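Local coordinates for AxyAgu115A (Amphibacillus xylanus NBRC 15112, PDB 6NPS), which probably acts as a family GH115 alpha-glucuronidase, removing glucuronic acid side groups from arabinoglucuronoxylan in concert with alpha-arabinofuranosidases, at residues V136-D141 and L206-N211; H518-E523 and V910-R915; R544-L549 and L581-L586. The protein carries 3 engineered substitutions. All coordinates share one frame; numbering follows the deposited sequence.

Contact 1 (V136-D141 and L206-N211)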
loop_
_atom_site.group_PDB
_atom_site.type_symbol
_atom_site.label_atom_id
_atom_site.label_comp_id
_atom_site.label_asym_id
_atom_site.label_seq_id
_atom_site.Cartn_x
_atom_site.Cartn_y
_atom_site.Cartn_z
ATOM N N VAL A 136 -45.591 -22.938 -21.216
ATOM C CA VAL A 136 -45.179 -21.564 -21.445
ATOM C C VAL A 136 -44.649 -20.976 -20.143
ATOM O O VAL A 136 -45.315 -21.020 -19.103
ATOM C CB VAL A 136 -46.342 -20.740 -22.012
ATOM C CG1 VAL A 136 -45.944 -19.262 -22.189
ATOM C CG2 VAL A 136 -46.804 -21.373 -23.324
ATOM N N SER A 137 -43.449 -20.430 -20.203
ATOM C CA SER A 137 -42.833 -19.869 -19.021
ATOM C C SER A 137 -43.465 -18.527 -18.645
ATOM O O SER A 137 -43.891 -17.772 -19.519
ATOM C CB SER A 137 -41.331 -19.677 -19.275
ATOM O OG SER A 137 -40.781 -18.907 -18.230
ATOM N N PRO A 138 -43.504 -18.194 -17.351
ATOM C CA PRO A 138 -43.897 -16.831 -16.937
ATOM C C PRO A 138 -43.049 -15.724 -17.547
ATOM O O PRO A 138 -43.449 -14.559 -17.508
ATOM C CB PRO A 138 -43.701 -16.854 -15.411
ATOM C CG PRO A 138 -43.650 -18.274 -15.028
ATOM C CD PRO A 138 -43.189 -19.074 -16.208
ATOM N N LEU A 139 -41.857 -16.050 -18.009
ATOM C CA LEU A 139 -40.917 -15.128 -18.634
ATOM C C LEU A 139 -41.022 -15.121 -20.149
ATOM O O LEU A 139 -40.159 -14.528 -20.814
ATOM C CB LEU A 139 -39.481 -15.482 -18.226
ATOM C CG LEU A 139 -39.299 -15.802 -16.737
ATOM C CD1 LEU A 139 -37.869 -16.255 -16.437
ATOM C CD2 LEU A 139 -39.687 -14.577 -15.906
ATOM N N VAL A 140 -42.068 -15.750 -20.705
ATOM C CA VAL A 140 -42.246 -15.811 -22.161
ATOM C C VAL A 140 -42.128 -14.422 -22.798
ATOM O O VAL A 140 -41.426 -14.241 -23.799
ATOM C CB VAL A 140 -43.590 -16.493 -22.514
ATOM C CG1 VAL A 140 -44.775 -15.779 -21.856
ATOM C CG2 VAL A 140 -43.756 -16.570 -24.023
ATOM N N ASP A 141 -42.759 -13.425 -22.215
ATOM C CA ASP A 141 -42.676 -12.072 -22.756
ATOM C C ASP A 141 -41.503 -11.285 -22.183
ATOM O O ASP A 141 -40.772 -10.633 -22.932
ATOM C CB ASP A 141 -43.988 -11.324 -22.484
ATOM C CG ASP A 141 -43.907 -9.842 -22.838
ATOM O OD1 ASP A 141 -44.142 -9.493 -24.018
ATOM O OD2 ASP A 141 -43.604 -9.028 -21.935
ATOM N N LEU A 206 -48.293 -10.777 -12.801
ATOM C CA LEU A 206 -49.411 -11.708 -12.711
ATOM C C LEU A 206 -49.009 -13.127 -13.135
ATOM O O LEU A 206 -49.532 -14.106 -12.592
ATOM C CB LEU A 206 -50.573 -11.205 -13.563
ATOM C CG LEU A 206 -51.301 -9.929 -13.105
ATOM C CD1 LEU A 206 -52.219 -9.415 -14.196
ATOM C CD2 LEU A 206 -52.142 -10.269 -11.828
ATOM N N ARG A 207 -48.094 -13.267 -14.101
ATOM C CA ARG A 207 -47.651 -14.616 -14.466
ATOM C C ARG A 207 -46.896 -15.275 -13.324
ATOM O O ARG A 207 -46.925 -16.518 -13.181
ATOM C CB ARG A 207 -46.792 -14.565 -15.732
ATOM C CG ARG A 207 -47.618 -14.428 -17.034
ATOM C CD ARG A 207 -46.722 -14.509 -18.266
ATOM N NE ARG A 207 -47.395 -14.220 -19.542
ATOM C CZ ARG A 207 -47.945 -15.151 -20.341
ATOM N NH1 ARG A 207 -47.943 -16.440 -19.982
ATOM N NH2 ARG A 207 -48.487 -14.794 -21.514
ATOM N N LEU A 208 -46.200 -14.467 -12.501
ATOM C CA LEU A 208 -45.535 -14.988 -11.313
ATOM C C LEU A 208 -46.494 -15.106 -10.131
ATOM O O LEU A 208 -46.063 -15.396 -9.027
ATOM C CB LEU A 208 -44.340 -14.087 -10.940
ATOM C CG LEU A 208 -43.268 -13.973 -12.020
ATOM C CD1 LEU A 208 -42.174 -13.001 -11.587
ATOM C CD2 LEU A 208 -42.664 -15.325 -12.316
ATOM N N LYS A 209 -47.780 -14.904 -10.359
ATOM C CA LYS A 209 -48.840 -15.012 -9.353
ATOM C C LYS A 209 -48.756 -13.925 -8.271
ATOM O O LYS A 209 -49.247 -14.124 -7.142
ATOM C CB LYS A 209 -48.863 -16.409 -8.725
ATOM C CG LYS A 209 -48.954 -17.512 -9.808
ATOM C CD LYS A 209 -48.807 -18.901 -9.245
ATOM C CE LYS A 209 -47.401 -19.134 -8.718
ATOM N NZ LYS A 209 -46.502 -19.798 -9.717
ATOM N N GLY A 210 -48.068 -12.809 -8.575
ATOM C CA GLY A 210 -48.064 -11.659 -7.700
ATOM C C GLY A 210 -49.346 -10.838 -7.902
ATOM O O GLY A 210 -50.145 -11.050 -8.837
ATOM N N ASN A 211 -49.576 -9.885 -6.978
ATOM C CA ASN A 211 -50.752 -9.032 -7.112
ATOM C C ASN A 211 -50.503 -7.587 -6.681
ATOM O O ASN A 211 -51.452 -6.798 -6.687
ATOM C CB ASN A 211 -51.974 -9.609 -6.312
ATOM C CG ASN A 211 -51.713 -9.703 -4.789
ATOM O OD1 ASN A 211 -50.677 -9.262 -4.303
ATOM N ND2 ASN A 211 -52.673 -10.270 -4.035
#
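Pro138 and Arg207 bring their CA atoms to 5.0 Å of each other where a type I beta turn, Ser137 to Val140, passes the C-terminal end of helix 195-207. The arginine runs along the turn with its chain extended from CG to NE, and its CD lies 3.4 Å from Pro138 O. Beyond that carbonyl the guanidinium spreads beneath a methyl group: Val140 CG1 stands over the centre of one face, 3.6 Å from Arg207 CZ. This branch occupies the place between its own backbone N and carbonyl carbon (chi1 56°), which aims it at the flat group. Val136 adds a looser touch, its CG1 4.1 Å from Arg207 NH1. The buried charge is answered from beyond the two segments, by Glu203 at NE and by Asp42 of helix 30-47 at NH1; these two outside carboxylates probably fix the rotation of the guanidinium under the valine. Helix 195-207 links the parallel strands 170-174 and 212-214, a beta-alpha-beta crossover of the eight-stranded barrel expected for this TIM-barrel family, while the turn comes from the region preceding the barrel, just after helix 120-133. A Schellman motif ends the helix: Lys209, with positive phi, is its C-prime residue, and Lys209 N bonds to Leu206 O at 2.9 Å. Leu208, the first residue out of helical conformation, meets the proline at about a right angle, with Leu208 CD2 3.6 Å from Pro138 CB; its side chain also packs on Leu461 and Leu465 of helix 458-469. The turn is braced by an ST turn, in which Ser137 OG accepts a nearly straight bond from Leu139 N (3.1 Å, 165°) and has a second partner in Gln493.

Contact 2 (H518-E523 and V910-R915)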
loop_
_atom_site.group_PDB
_atom_site.type_symbol
_atom_site.label_atom_id
_atom_site.label_comp_id
_atom_site.label_asym_id
_atom_site.label_seq_id
_atom_site.Cartn_x
_atom_site.Cartn_y
_atom_site.Cartn_z
ATOM N N HIS A 518 -22.878 -13.616 -3.853
ATOM C CA HIS A 518 -23.377 -13.311 -2.573
ATOM C C HIS A 518 -22.304 -13.221 -1.535
ATOM O O HIS A 518 -22.485 -12.621 -0.572
ATOM C CB HIS A 518 -24.605 -14.140 -2.231
ATOM C CG HIS A 518 -24.398 -15.129 -1.156
ATOM N ND1 HIS A 518 -23.509 -16.154 -1.269
ATOM C CD2 HIS A 518 -24.987 -15.266 0.048
ATOM C CE1 HIS A 518 -23.542 -16.871 -0.170
ATOM N NE2 HIS A 518 -24.432 -16.352 0.642
ATOM N N ASN A 519 -21.185 -13.843 -1.756
ATOM C CA ASN A 519 -20.072 -13.772 -0.809
ATOM C C ASN A 519 -19.379 -12.406 -0.834
ATOM O O ASN A 519 -18.808 -11.986 0.188
ATOM C CB ASN A 519 -19.046 -14.878 -1.101
ATOM C CG ASN A 519 -19.483 -16.203 -0.539
ATOM O OD1 ASN A 519 -20.464 -16.247 0.208
ATOM N ND2 ASN A 519 -18.751 -17.298 -0.863
ATOM N N ARG A 520 -19.381 -11.720 -1.982
ATOM C CA ARG A 520 -18.881 -10.331 -2.055
ATOM C C ARG A 520 -19.556 -9.716 -3.265
ATOM O O ARG A 520 -19.204 -10.072 -4.398
ATOM C CB ARG A 520 -17.369 -10.303 -2.215
ATOM C CG ARG A 520 -16.745 -8.904 -2.158
ATOM C CD ARG A 520 -16.972 -8.370 -0.741
ATOM N NE ARG A 520 -16.189 -7.208 -0.494
ATOM C CZ ARG A 520 -15.675 -6.859 0.671
ATOM N NH1 ARG A 520 -15.831 -7.616 1.751
ATOM N NH2 ARG A 520 -14.982 -5.740 0.731
ATOM N N ARG A 521 -20.525 -8.803 -3.043
ATOM C CA ARG A 521 -21.317 -8.311 -4.156
ATOM C C ARG A 521 -20.430 -7.498 -5.117
ATOM O O ARG A 521 -19.374 -6.983 -4.727
ATOM C CB ARG A 521 -22.477 -7.476 -3.610
ATOM C CG ARG A 521 -23.472 -8.307 -2.770
ATOM C CD ARG A 521 -24.732 -7.468 -2.572
ATOM N NE ARG A 521 -25.568 -7.853 -1.437
ATOM C CZ ARG A 521 -26.649 -8.629 -1.528
ATOM N NH1 ARG A 521 -27.007 -9.148 -2.710
ATOM N NH2 ARG A 521 -27.377 -8.886 -0.448
ATOM N N PRO A 522 -20.810 -7.425 -6.393
ATOM C CA PRO A 522 -19.884 -6.927 -7.438
ATOM C C PRO A 522 -19.218 -5.582 -7.167
ATOM O O PRO A 522 -17.993 -5.476 -7.299
ATOM C CB PRO A 522 -20.810 -6.831 -8.660
ATOM C CG PRO A 522 -21.808 -7.880 -8.453
ATOM C CD PRO A 522 -21.998 -8.077 -6.983
ATOM N N GLU A 523 -19.999 -4.539 -6.861
ATOM C CA GLU A 523 -19.438 -3.206 -6.676
ATOM C C GLU A 523 -18.469 -3.173 -5.502
ATOM O O GLU A 523 -17.544 -2.350 -5.474
ATOM C CB GLU A 523 -20.582 -2.186 -6.453
ATOM C CG GLU A 523 -21.503 -1.994 -7.657
ATOM C CD GLU A 523 -22.759 -2.922 -7.663
ATOM O OE1 GLU A 523 -22.690 -4.074 -7.098
ATOM O OE2 GLU A 523 -23.808 -2.478 -8.256
ATOM N N VAL A 910 -21.924 -6.673 7.109
ATOM C CA VAL A 910 -22.882 -6.887 6.026
ATOM C C VAL A 910 -22.157 -6.994 4.667
ATOM O O VAL A 910 -22.526 -7.804 3.806
ATOM C CB VAL A 910 -23.962 -5.759 6.120
ATOM C CG1 VAL A 910 -23.560 -4.488 5.400
ATOM C CG2 VAL A 910 -25.254 -6.226 5.663
ATOM N N ILE A 911 -21.077 -6.242 4.484
ATOM C CA ILE A 911 -20.262 -6.315 3.262
ATOM C C ILE A 911 -19.430 -7.607 3.221
ATOM O O ILE A 911 -19.244 -8.206 2.153
ATOM C CB ILE A 911 -19.360 -5.068 3.179
ATOM C CG1 ILE A 911 -20.258 -3.810 3.143
ATOM C CG2 ILE A 911 -18.444 -5.086 1.939
ATOM C CD1 ILE A 911 -21.366 -3.900 2.111
ATOM N N ASN A 912 -18.923 -8.063 4.373
ATOM C CA ASN A 912 -18.237 -9.361 4.427
ATOM C C ASN A 912 -19.186 -10.549 4.404
ATOM O O ASN A 912 -18.713 -11.691 4.301
ATOM C CB ASN A 912 -17.376 -9.475 5.686
ATOM C CG ASN A 912 -16.198 -8.539 5.667
ATOM O OD1 ASN A 912 -15.798 -8.053 4.610
ATOM N ND2 ASN A 912 -15.671 -8.235 6.839
ATOM N N ASN A 913 -20.479 -10.311 4.559
ATOM C CA ASN A 913 -21.489 -11.363 4.684
ATOM C C ASN A 913 -21.159 -12.378 5.778
ATOM O O ASN A 913 -21.372 -13.589 5.618
ATOM C CB ASN A 913 -21.708 -12.102 3.367
ATOM C CG ASN A 913 -23.050 -12.825 3.371
ATOM O OD1 ASN A 913 -24.010 -12.352 4.023
ATOM N ND2 ASN A 913 -23.141 -13.937 2.664
ATOM N N ILE A 914 -20.603 -11.905 6.891
ATOM C CA ILE A 914 -20.215 -12.816 7.957
ATOM C C ILE A 914 -19.999 -11.976 9.189
ATOM O O ILE A 914 -19.626 -10.806 9.100
ATOM C CB ILE A 914 -18.938 -13.634 7.616
ATOM C CG1 ILE A 914 -18.885 -14.894 8.490
ATOM C CG2 ILE A 914 -17.673 -12.829 7.857
ATOM C CD1 ILE A 914 -19.929 -15.947 8.074
ATOM N N ARG A 915 -20.321 -12.549 10.340
ATOM C CA ARG A 915 -19.965 -11.998 11.630
ATOM C C ARG A 915 -19.050 -12.992 12.326
ATOM O O ARG A 915 -19.314 -14.201 12.310
ATOM C CB ARG A 915 -21.216 -11.751 12.467
ATOM C CG ARG A 915 -20.880 -11.212 13.827
ATOM C CD ARG A 915 -22.003 -10.343 14.357
ATOM N NE ARG A 915 -23.222 -11.115 14.444
ATOM C CZ ARG A 915 -24.358 -10.821 13.825
ATOM N NH1 ARG A 915 -24.459 -9.735 13.060
ATOM N NH2 ARG A 915 -25.399 -11.632 14.001
HETATM O O HOH W 1 -20.743 -8.119 -0.185
#
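This is a partly buried, mainly polar contact between domains: Arg520, just past the end of helix 500-519, meets Ile911 and Asn912 at the end of helix 904-912 in the C-terminal domain. The arginine chain bends at chi2 (65°), bringing its guanidinium across the isoleucine, so that Ile911 CG2 lies over the centre of one face, 3.5 Å from Arg520 CZ. At the guanidinium edge, in its plane, Asn912 OD1 takes a weak bond from Arg520 NH1 (2.9 Å, 130°), the amide nearly coplanar with the guanidinium. Arg520 NE bonds to Ala524 O, and Arg520 NH1 has a further partner in Tyr957 OH. One residue further along the 910-915 segment, Asn913 ND2 approaches the His518 ring obliquely, 3.4 Å from His518 NE2, with ring and amide planes 77° apart, while His518 ND1 is bonded to Lys515 O. Asn913 takes positive phi as the C-prime residue of a Schellman motif. A water bridges the backbones, accepting from Arg521 N at 2.9 Å and donating to Ile911 O at 2.8 Å. The chemistry implies an interface joined by a few modest polar links, one of them through water, with a single methyl over the cation.

Contact 3 (R544-L549 and L581-L586)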
loop_
_atom_site.group_PDB
_atom_site.type_symbol
_atom_site.label_atom_id
_atom_site.label_comp_id
_atom_site.label_asym_id
_atom_site.label_seq_id
_atom_site.Cartn_x
_atom_site.Cartn_y
_atom_site.Cartn_z
ATOM N N ARG A 544 -12.643 -22.648 -9.552
ATOM C CA ARG A 544 -14.106 -22.747 -9.669
ATOM C C ARG A 544 -14.654 -21.834 -10.760
ATOM O O ARG A 544 -15.506 -22.237 -11.558
ATOM C CB ARG A 544 -14.765 -22.401 -8.330
ATOM C CG ARG A 544 -14.860 -23.574 -7.360
ATOM C CD ARG A 544 -15.095 -23.128 -5.928
ATOM N NE ARG A 544 -16.459 -22.644 -5.711
ATOM C CZ ARG A 544 -16.788 -21.720 -4.808
ATOM N NH1 ARG A 544 -15.848 -21.184 -4.042
ATOM N NH2 ARG A 544 -18.050 -21.339 -4.668
ATOM N N ILE A 545 -14.215 -20.572 -10.772
ATOM C CA ILE A 545 -14.649 -19.627 -11.788
ATOM C C ILE A 545 -14.276 -20.112 -13.174
ATOM O O ILE A 545 -15.085 -20.038 -14.109
ATOM C CB ILE A 545 -14.046 -18.232 -11.505
ATOM C CG1 ILE A 545 -14.713 -17.636 -10.277
ATOM C CG2 ILE A 545 -14.158 -17.342 -12.752
ATOM C CD1 ILE A 545 -14.044 -16.307 -9.767
ATOM N N ASP A 546 -13.032 -20.588 -13.346
ATOM C CA ASP A 546 -12.654 -21.067 -14.670
ATOM C C ASP A 546 -13.487 -22.283 -15.066
ATOM O O ASP A 546 -13.855 -22.426 -16.232
ATOM C CB ASP A 546 -11.149 -21.362 -14.726
ATOM C CG ASP A 546 -10.290 -20.064 -14.704
ATOM O OD1 ASP A 546 -9.092 -20.165 -14.354
ATOM O OD2 ASP A 546 -10.793 -18.943 -15.018
ATOM N N HIS A 547 -13.849 -23.132 -14.115
ATOM C CA HIS A 547 -14.713 -24.256 -14.461
ATOM C C HIS A 547 -16.085 -23.754 -14.927
ATOM O O HIS A 547 -16.608 -24.194 -15.964
ATOM C CB HIS A 547 -14.863 -25.180 -13.247
ATOM C CG HIS A 547 -15.900 -26.238 -13.427
ATOM N ND1 HIS A 547 -15.788 -27.224 -14.375
ATOM C CD2 HIS A 547 -17.091 -26.444 -12.806
ATOM C CE1 HIS A 547 -16.857 -27.997 -14.332
ATOM N NE2 HIS A 547 -17.664 -27.546 -13.386
ATOM N N LEU A 548 -16.675 -22.813 -14.178
ATOM C CA LEU A 548 -18.011 -22.291 -14.526
ATOM C C LEU A 548 -18.004 -21.500 -15.847
ATOM O O LEU A 548 -18.896 -21.686 -16.682
ATOM C CB LEU A 548 -18.536 -21.412 -13.365
ATOM C CG LEU A 548 -18.760 -22.212 -12.060
ATOM C CD1 LEU A 548 -19.032 -21.317 -10.878
ATOM C CD2 LEU A 548 -19.856 -23.273 -12.222
ATOM N N LEU A 549 -17.036 -20.582 -16.047
ATOM C CA LEU A 549 -16.929 -19.904 -17.345
ATOM C C LEU A 549 -16.835 -20.908 -18.494
ATOM O O LEU A 549 -17.458 -20.719 -19.551
ATOM C CB LEU A 549 -15.719 -18.965 -17.371
ATOM C CG LEU A 549 -15.782 -17.811 -16.364
ATOM C CD1 LEU A 549 -14.461 -17.030 -16.332
ATOM C CD2 LEU A 549 -16.959 -16.880 -16.641
ATOM N N LEU A 581 -15.936 -10.452 -13.362
ATOM C CA LEU A 581 -15.539 -9.363 -12.468
ATOM C C LEU A 581 -14.801 -9.892 -11.236
ATOM O O LEU A 581 -13.813 -9.284 -10.794
ATOM C CB LEU A 581 -16.786 -8.604 -12.017
ATOM C CG LEU A 581 -16.491 -7.412 -11.096
ATOM C CD1 LEU A 581 -17.577 -6.391 -11.389
ATOM C CD2 LEU A 581 -16.589 -7.822 -9.622
ATOM N N GLN A 582 -15.301 -10.983 -10.629
ATOM C CA GLN A 582 -14.590 -11.598 -9.502
ATOM C C GLN A 582 -13.177 -12.011 -9.932
ATOM O O GLN A 582 -12.190 -11.704 -9.256
ATOM C CB GLN A 582 -15.348 -12.815 -8.983
ATOM C CG GLN A 582 -16.756 -12.549 -8.496
ATOM C CD GLN A 582 -16.787 -12.122 -7.048
ATOM O OE1 GLN A 582 -15.914 -12.503 -6.267
ATOM N NE2 GLN A 582 -17.782 -11.317 -6.680
ATOM N N LYS A 583 -13.073 -12.679 -11.081
ATOM C CA LYS A 583 -11.781 -13.155 -11.574
ATOM C C LYS A 583 -10.803 -12.010 -11.765
ATOM O O LYS A 583 -9.618 -12.119 -11.418
ATOM C CB LYS A 583 -12.001 -13.892 -12.881
ATOM C CG LYS A 583 -10.738 -14.328 -13.628
ATOM C CD LYS A 583 -11.193 -15.063 -14.905
ATOM C CE LYS A 583 -10.034 -15.469 -15.824
ATOM N NZ LYS A 583 -10.670 -15.859 -17.147
ATOM N N MET A 584 -11.279 -10.916 -12.349
ATOM C CA MET A 584 -10.441 -9.751 -12.587
ATOM C C MET A 584 -9.775 -9.295 -11.307
ATOM O O MET A 584 -8.572 -9.027 -11.283
ATOM C CB MET A 584 -11.277 -8.608 -13.162
ATOM C CG MET A 584 -10.458 -7.329 -13.384
ATOM S SD MET A 584 -11.546 -6.012 -14.047
ATOM C CE MET A 584 -12.477 -5.592 -12.586
ATOM N N TRP A 585 -10.559 -9.167 -10.239
ATOM C CA TRP A 585 -10.020 -8.676 -8.975
ATOM C C TRP A 585 -9.115 -9.694 -8.295
ATOM O O TRP A 585 -8.158 -9.312 -7.620
ATOM C CB TRP A 585 -11.161 -8.294 -8.045
ATOM C CG TRP A 585 -11.815 -6.977 -8.437
ATOM C CD1 TRP A 585 -13.107 -6.792 -8.837
ATOM C CD2 TRP A 585 -11.200 -5.689 -8.420
ATOM N NE1 TRP A 585 -13.339 -5.455 -9.068
ATOM C CE2 TRP A 585 -12.184 -4.754 -8.827
ATOM C CE3 TRP A 585 -9.901 -5.232 -8.096
ATOM C CZ2 TRP A 585 -11.930 -3.379 -8.923
ATOM C CZ3 TRP A 585 -9.641 -3.870 -8.196
ATOM C CH2 TRP A 585 -10.660 -2.950 -8.598
ATOM N N LEU A 586 -9.473 -10.977 -8.358
ATOM C CA LEU A 586 -8.641 -12.021 -7.788
ATOM C C LEU A 586 -7.285 -12.084 -8.491
ATOM O O LEU A 586 -6.251 -12.197 -7.826
ATOM C CB LEU A 586 -9.359 -13.365 -7.879
ATOM C CG LEU A 586 -10.607 -13.469 -7.000
ATOM C CD1 LEU A 586 -11.357 -14.728 -7.399
ATOM C CD2 LEU A 586 -10.235 -13.520 -5.576
#
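Ile545 lays its CD1 against Gln582 CB, 3.8 Å away, and against Leu586 CD1 at 3.9 Å, so that one methyl meets two side chains a turn apart on the opposing helix. Its other branch, CG2, faces the start of the Lys583 side chain, 4.1 Å from Lys583 CB. CG1 anti to the carbonyl carbon (chi1 -71°) is what reaches CD1 over to Gln582 and Leu586, leaving CG2 for the lysine. From its CB Gln582 turns away, and its amide NE2 is bonded to Arg520 O. Helices 537-558 and 564-596 follow each other in the chain and form an antiparallel helical hairpin: the axes of the two segments approach to 10.6 Å at an angle of 146° between their directions, with Ile545 and Lys583 nearest in register. Helix 500-519 packs on both arms, through Leu548 and Gln582, and helix 601-629 covers Met584 and Lys583 by way of Cys612. The lysine is extended throughout, and its outer half passes along helix 537-558, touching two side chains there. Asp546 comes across it at about a right angle, with Asp546 OD2 3.6 Å from Lys583 CE and 3.7 Å from Lys583 NZ, the latter a long salt bridge. Leu549 CD1 lies beside the same end, 4.1 Å from Lys583 CD. An alanine here would keep CB but is likely to take away the distant positive charge that Asp546 faces and the aliphatic chain against which Leu549 lies. Asp546 is exposed, and solvent would probably weaken the pull of the ion pair.

Contacts 2 and 3 are neighbours, their centres 16 Å apart, and they touch where Pro522 O packs on Leu581 CD2 at 3.6 Å. Helix 500-519 joins them, ending in contact 2 and lying beside the hairpin of contact 3. Contact 1 stands apart, with centres 31 and 32 Å from those of contacts 2 and 3, at the seam between the N-terminal region and the barrel. Along the chain contact 1 closes first; contact 3 is then nested within the long loop closed by contact 2. Contact 1 thus joins the N-terminal region to the barrel, while contact 2 joins the end of helix 500-519 to the C-terminal domain.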